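Long-range contacts in macromomycin (Streptomyces macromomyceticus, PDB 2MCM), which binds without covalent attachment the cytotoxic, DNA-cleaving chromophore of the antibiotic auromomycin, of which it is the apoprotein: residues V30-V38 with A64-F72; N87-A95 with G104-A112. All blocks are in the same frame, centred on the assembly; numbering follows the deposited sequence. Where two conformers were deposited one is given.

How the contacts relate
Contact 1 lies deep in the molecule, its centre about 4 Å from the centre of the chain, and most of its touching residues are buried; contact 2 sits farther out, with buried and exposed residues in similar number. The two meet through neighbouring strands 30-40 and 93-98 of one sheet, where Ser94 N lies 2.9 Å from Cys36 O, and through the Ser70 turn, where Cys88 N lies 2.7 Å from Ser70 O. Their chemistry differs accordingly: residues 30-38 and 64-72 join mainly by apolar side chains and a buried amide, whereas 87-95 and 104-112 join mainly by backbone pairing, waters and a terminal salt bridge, with Cys88 packed on Phe111.

Contact 1: residues V30-V38 with A64-F72; sequences VYHVGQCAV and AQLKVHSSF
Gln35 reaches from strand 30-38 to the backbone of His69 and grips it twice. Its CG stands opposite the backbone N (chi1 176°) and the chain stays extended beyond, carrying the terminal amide straight across to the far segment. There Gln35 OE1 accepts from His69 N at 3.0 Å, in the carbonyl plane and on a lone pair. Gln35 NE2 returns a bond to His69 O at 2.8 Å, with the acceptor close to the amide plane. Two bonds of opposite polarity at one residue fix the amide's rotation and tell its oxygen from its nitrogen. Water 1 lies between Gln35 OE1 and His69 ND1, hydrogen-bonded to both, at the imidazole edge and in its plane.

Phe72 lies on one side of the amide and Val68 on roughly the other. With CG between its backbone N and carbonyl carbon (chi1 66°), the Phe72 ring brings CD2 3.7 Å from Gln35 NE2, ring and amide planes 51° apart, and CZ to Cys36 CA and Ala37 CB. Val68 CB packs 3.5 Å from Gln35 OE1. Farther along, Leu66 CD2 presses over the backbone 3.8 Å from Gly34 C, and Val33 CG2 meets Ala64 CB more loosely at 4.5 Å. The axes of strands 30-38 and 64-68, 7.6 Å apart, are too distant for backbone pairing. Here 64-68, in the three-stranded sheet, packs face to face on Val33-Gln35 of the larger one. The chain then crosses through His69-Ser70, the link Gln35 binds, into strand 71-76 of that larger sheet, whence Phe72 packs: a sheet-to-sheet crossing in the beta-sandwich of the neocarzinostatin family.

Contact 2: residues N87-A95 with G104-A112; sequences NCKVVSCSA and GAAQAITFA
Ala95 and Gln107 exchange two backbone bonds, Gln107 N to Ala95 O at 2.9 Å and Ala95 N to Gln107 O at 3.1 Å, which define an antiparallel hydrogen-bonded pair. Ser94 and Ala108 form the neighbouring non-hydrogen-bonded pair, CA atoms 4.1 Å apart and side chains diverging, and Ile109 N gives a further bond to Cys93 O. This backbone pairing is the tight part, together with Phe111 CE1, 3.6 Å from Cys88 CB; the Cys88 sulfur, bonded to Cys93, lies oblique to the ring. Ile109 CG1, set between backbone N and carbonyl carbon (chi1 59°), approaches Cys93 O, while Ile109 CG2 makes a looser apolar contact with Ala95 CB at 4.3 Å.

Toward the C-terminus direct pairing gives way to water. Water 3 donates to Cys88 O and Ile109 O and accepts from Cys93 N; water 2 joins Cys88 O to Phe111 N. At the exposed end, Lys89 bends at chi3 and chi4 (82° and 31°) to bring its NZ 3.0 Å from Ala112 OXT, a salt bridge whose hydrogen bond is weak. Elsewhere Gln107 OE1 binds Val6 N, linking the hairpin to strand 3-7. Strands 93-98 and 104-109 form a beta-hairpin, preceded by a disulfide-closed loop, in the neocarzinostatin fold.

Contact 1: residues V30-V38 with A64-F72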
# COMPACT_ATOMS: atom_id res chain seq x y z
N VAL A 30 -12.31 7.55 3.57
CA VAL A 30 -10.97 7.33 4.10
C VAL A 30 -10.37 6.12 3.39
O VAL A 30 -11.03 5.05 3.39
CB VAL A 30 -11.03 7.05 5.63
CG1 VAL A 30 -9.61 6.74 6.14
CG2 VAL A 30 -11.66 8.23 6.38
N TYR A 31 -9.18 6.27 2.82
CA TYR A 31 -8.45 5.17 2.22
C TYR A 31 -7.21 4.85 3.03
O TYR A 31 -6.52 5.81 3.52
CB TYR A 31 -8.05 5.56 0.77
CG TYR A 31 -9.29 5.69 -0.12
CD1 TYR A 31 -10.02 6.84 -0.18
CD2 TYR A 31 -9.72 4.54 -0.81
CE1 TYR A 31 -11.19 7.00 -0.96
CE2 TYR A 31 -10.84 4.67 -1.64
CZ TYR A 31 -11.55 5.82 -1.67
OH TYR A 31 -12.70 5.98 -2.43
N HIS A 32 -6.90 3.62 3.27
CA HIS A 32 -5.73 3.13 3.98
C HIS A 32 -4.64 2.92 2.95
O HIS A 32 -4.79 2.11 2.02
CB HIS A 32 -6.02 1.77 4.67
CG HIS A 32 -7.30 1.84 5.46
ND1 HIS A 32 -7.47 2.71 6.52
CD2 HIS A 32 -8.47 1.19 5.31
CE1 HIS A 32 -8.74 2.58 6.98
NE2 HIS A 32 -9.35 1.62 6.28
N VAL A 33 -3.54 3.65 3.04
CA VAL A 33 -2.38 3.60 2.12
C VAL A 33 -1.35 2.70 2.67
O VAL A 33 -1.00 2.81 3.94
CB VAL A 33 -1.85 5.05 1.96
CG1 VAL A 33 -0.64 5.01 1.00
CG2 VAL A 33 -2.90 6.00 1.43
N GLY A 34 -0.79 1.71 1.99
CA GLY A 34 0.21 0.85 2.65
C GLY A 34 0.97 -0.02 1.66
O GLY A 34 0.65 -0.06 0.46
N GLN A 35 1.98 -0.68 2.17
CA GLN A 35 2.82 -1.63 1.40
C GLN A 35 2.36 -3.00 1.87
O GLN A 35 2.26 -3.34 3.05
CB GLN A 35 4.32 -1.42 1.75
CG GLN A 35 5.22 -2.42 1.09
CD GLN A 35 6.70 -2.31 1.43
OE1 GLN A 35 7.04 -1.41 2.25
NE2 GLN A 35 7.51 -3.16 0.85
N CYS A 36 2.00 -3.86 0.89
CA CYS A 36 1.44 -5.19 1.20
C CYS A 36 1.95 -6.29 0.27
O CYS A 36 2.61 -5.97 -0.72
CB CYS A 36 -0.10 -5.10 0.97
SG CYS A 36 -0.98 -3.77 1.87
N ALA A 37 1.58 -7.51 0.58
CA ALA A 37 1.97 -8.66 -0.25
C ALA A 37 0.94 -9.74 0.09
O ALA A 37 0.27 -9.67 1.07
CB ALA A 37 3.36 -9.19 0.14
N VAL A 38 0.90 -10.74 -0.81
CA VAL A 38 0.00 -11.90 -0.54
C VAL A 38 0.86 -12.86 0.28
O VAL A 38 1.92 -13.37 -0.18
CB VAL A 38 -0.50 -12.52 -1.88
CG1 VAL A 38 -1.23 -13.83 -1.53
CG2 VAL A 38 -1.42 -11.61 -2.63
N ALA A 64 -0.12 10.90 -1.55
CA ALA A 64 0.51 10.64 -0.26
C ALA A 64 1.91 10.07 -0.40
O ALA A 64 2.24 9.34 -1.32
CB ALA A 64 -0.34 9.57 0.49
N GLN A 65 2.71 10.37 0.62
CA GLN A 65 4.07 9.83 0.72
C GLN A 65 3.99 8.56 1.52
O GLN A 65 3.31 8.55 2.59
CB GLN A 65 5.05 10.85 1.39
CG GLN A 65 5.26 12.04 0.46
CD GLN A 65 6.47 12.85 0.94
OE1 GLN A 65 7.13 12.63 1.97
NE2 GLN A 65 6.71 13.87 0.13
N LEU A 66 4.72 7.55 1.16
CA LEU A 66 4.78 6.28 1.83
C LEU A 66 6.23 5.80 1.91
O LEU A 66 6.86 5.78 0.86
CB LEU A 66 3.88 5.23 1.05
CG LEU A 66 3.93 3.83 1.60
CD1 LEU A 66 3.27 3.69 2.95
CD2 LEU A 66 3.26 2.84 0.61
N LYS A 67 6.68 5.45 3.12
CA LYS A 67 8.07 4.92 3.19
C LYS A 67 8.02 3.42 2.96
O LYS A 67 7.25 2.73 3.73
CB LYS A 67 8.64 5.30 4.58
CG LYS A 67 10.18 5.13 4.52
CD LYS A 67 10.84 5.59 5.83
CE LYS A 67 10.58 7.06 6.11
NZ LYS A 67 11.43 7.55 7.30
N VAL A 68 8.77 2.87 2.05
CA VAL A 68 8.73 1.41 1.79
C VAL A 68 10.00 0.74 2.24
O VAL A 68 11.08 1.37 2.35
CB VAL A 68 8.48 1.07 0.28
CG1 VAL A 68 7.08 1.57 -0.10
CG2 VAL A 68 9.58 1.63 -0.60
N HIS A 69 9.90 -0.54 2.52
CA HIS A 69 11.04 -1.33 3.01
C HIS A 69 11.11 -2.66 2.27
O HIS A 69 10.12 -3.23 1.83
CB HIS A 69 10.89 -1.60 4.53
CG HIS A 69 10.86 -0.31 5.35
ND1 HIS A 69 9.80 0.41 5.69
CD2 HIS A 69 11.96 0.37 5.82
CE1 HIS A 69 10.18 1.50 6.38
NE2 HIS A 69 11.51 1.48 6.46
N SER A 70 12.36 -3.08 2.08
CA SER A 70 12.53 -4.33 1.26
C SER A 70 12.08 -5.55 1.99
O SER A 70 11.83 -6.57 1.31
CB SER A 70 13.95 -4.46 0.69
OG SER A 70 14.85 -4.43 1.79
N SER A 71 12.02 -5.51 3.30
CA SER A 71 11.48 -6.62 4.12
C SER A 71 10.62 -5.92 5.17
O SER A 71 11.02 -4.80 5.64
CB SER A 71 12.49 -7.52 4.77
OG SER A 71 13.24 -8.26 3.80
N PHE A 72 9.54 -6.51 5.58
CA PHE A 72 8.69 -5.88 6.64
C PHE A 72 7.98 -6.97 7.39
O PHE A 72 7.91 -8.11 6.94
CB PHE A 72 7.74 -4.93 5.96
CG PHE A 72 6.69 -5.46 5.04
CD1 PHE A 72 5.46 -5.90 5.58
CD2 PHE A 72 6.87 -5.55 3.66
CE1 PHE A 72 4.43 -6.34 4.75
CE2 PHE A 72 5.85 -6.03 2.82
CZ PHE A 72 4.67 -6.46 3.38
O HOH W 1 7.16 -0.47 4.87

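Contact 2: residues N87-A95 with G104-A112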
# COMPACT_ATOMS: atom_id res chain seq x y z
N ASN A 87 9.73 -10.70 2.58
CA ASN A 87 10.94 -10.17 1.91
C ASN A 87 10.51 -9.83 0.49
O ASN A 87 10.16 -10.81 -0.26
CB ASN A 87 12.02 -11.22 1.98
CG ASN A 87 13.26 -10.77 1.25
OD1 ASN A 87 13.33 -9.89 0.39
ND2 ASN A 87 14.28 -11.56 1.66
N CYS A 88 10.47 -8.60 0.11
CA CYS A 88 10.01 -8.13 -1.20
C CYS A 88 11.03 -8.36 -2.31
O CYS A 88 10.66 -7.96 -3.44
CB CYS A 88 9.52 -6.69 -1.15
SG CYS A 88 8.16 -6.41 0.07
N LYS A 89 12.14 -8.96 -2.02
CA LYS A 89 13.10 -9.27 -3.07
C LYS A 89 12.82 -10.72 -3.43
O LYS A 89 13.42 -11.18 -4.43
CB LYS A 89 14.55 -9.05 -2.62
CG LYS A 89 14.87 -7.54 -2.65
CD LYS A 89 16.24 -7.15 -2.20
CE LYS A 89 17.34 -7.26 -3.22
NZ LYS A 89 16.88 -7.03 -4.62
N VAL A 90 11.99 -11.43 -2.72
CA VAL A 90 11.65 -12.85 -2.97
C VAL A 90 10.21 -12.98 -3.45
O VAL A 90 9.94 -13.85 -4.32
CB VAL A 90 11.91 -13.69 -1.69
CG1 VAL A 90 11.40 -15.12 -1.76
CG2 VAL A 90 13.37 -13.61 -1.31
N VAL A 91 9.28 -12.27 -2.84
CA VAL A 91 7.86 -12.30 -3.22
C VAL A 91 7.53 -10.91 -3.76
O VAL A 91 8.21 -9.91 -3.56
CB VAL A 91 6.90 -12.67 -2.11
CG1 VAL A 91 7.21 -14.10 -1.63
CG2 VAL A 91 6.65 -11.65 -1.04
N SER A 92 6.43 -10.85 -4.50
CA SER A 92 5.97 -9.59 -5.07
C SER A 92 5.23 -8.73 -4.03
O SER A 92 4.28 -9.22 -3.41
CB SER A 92 4.97 -9.75 -6.27
OG SER A 92 5.69 -10.42 -7.31
N CYS A 93 5.64 -7.48 -3.88
CA CYS A 93 4.93 -6.58 -2.95
C CYS A 93 4.33 -5.43 -3.71
O CYS A 93 4.73 -5.23 -4.92
CB CYS A 93 5.99 -5.96 -1.96
SG CYS A 93 6.59 -7.29 -0.89
N SER A 94 3.40 -4.70 -3.16
CA SER A 94 2.82 -3.57 -3.82
C SER A 94 2.68 -2.38 -2.87
O SER A 94 2.86 -2.53 -1.64
CB SER A 94 1.34 -3.91 -4.28
OG SER A 94 0.57 -4.22 -3.15
N ALA A 95 2.41 -1.24 -3.39
CA ALA A 95 2.03 -0.02 -2.66
C ALA A 95 0.65 0.35 -3.27
O ALA A 95 0.45 0.25 -4.49
CB ALA A 95 3.03 1.11 -2.83
N GLY A 104 -10.34 0.46 -4.29
CA GLY A 104 -8.97 1.04 -4.31
C GLY A 104 -8.18 0.46 -5.45
O GLY A 104 -8.73 -0.06 -6.44
N ALA A 105 -6.85 0.58 -5.34
CA ALA A 105 -5.99 0.05 -6.41
C ALA A 105 -4.58 -0.11 -5.85
O ALA A 105 -4.29 0.50 -4.76
CB ALA A 105 -5.97 1.13 -7.50
N ALA A 106 -3.72 -0.82 -6.50
CA ALA A 106 -2.37 -1.04 -6.05
C ALA A 106 -1.46 -1.21 -7.26
O ALA A 106 -1.88 -1.52 -8.39
CB ALA A 106 -2.23 -2.25 -5.11
N GLN A 107 -0.17 -0.94 -7.06
CA GLN A 107 0.83 -1.10 -8.11
C GLN A 107 1.98 -1.96 -7.64
O GLN A 107 2.53 -1.66 -6.49
CB GLN A 107 1.32 0.24 -8.61
CG GLN A 107 2.46 0.12 -9.63
CD GLN A 107 2.79 1.45 -10.24
OE1 GLN A 107 2.16 2.50 -10.16
NE2 GLN A 107 3.86 1.47 -11.03
N ALA A 108 2.43 -3.00 -8.26
CA ALA A 108 3.55 -3.86 -7.84
C ALA A 108 4.85 -2.97 -7.91
O ALA A 108 4.96 -2.10 -8.77
CB ALA A 108 3.61 -4.98 -8.91
N ILE A 109 5.68 -3.23 -6.87
CA ILE A 109 6.94 -2.40 -6.86
C ILE A 109 8.07 -3.41 -6.78
O ILE A 109 7.91 -4.58 -6.38
CB ILE A 109 6.90 -1.44 -5.62
CG1 ILE A 109 6.77 -2.33 -4.37
CG2 ILE A 109 5.85 -0.34 -5.78
CD1 ILE A 109 6.89 -1.44 -3.04
N THR A 110 9.29 -2.93 -7.13
CA THR A 110 10.44 -3.82 -7.04
C THR A 110 11.61 -3.04 -6.39
O THR A 110 11.69 -1.84 -6.56
CB THR A 110 10.93 -4.33 -8.43
OG1 THR A 110 11.47 -3.22 -9.16
CG2 THR A 110 9.78 -4.98 -9.27
N PHE A 111 12.43 -3.82 -5.74
CA PHE A 111 13.62 -3.25 -5.04
C PHE A 111 14.89 -3.69 -5.76
O PHE A 111 15.02 -4.82 -6.24
CB PHE A 111 13.65 -3.83 -3.62
CG PHE A 111 12.51 -3.27 -2.79
CD1 PHE A 111 11.28 -3.88 -2.80
CD2 PHE A 111 12.68 -2.11 -2.06
CE1 PHE A 111 10.21 -3.31 -2.06
CE2 PHE A 111 11.65 -1.54 -1.28
CZ PHE A 111 10.42 -2.17 -1.27
N ALA A 112 15.81 -2.75 -5.67
CA ALA A 112 17.16 -2.99 -6.27
C ALA A 112 17.90 -4.06 -5.51
O ALA A 112 18.65 -4.75 -6.29
CB ALA A 112 17.86 -1.63 -6.25
OXT ALA A 112 17.78 -4.24 -4.29
O HOH W 2 11.73 -6.76 -5.57
O HOH W 3 8.36 -6.53 -4.50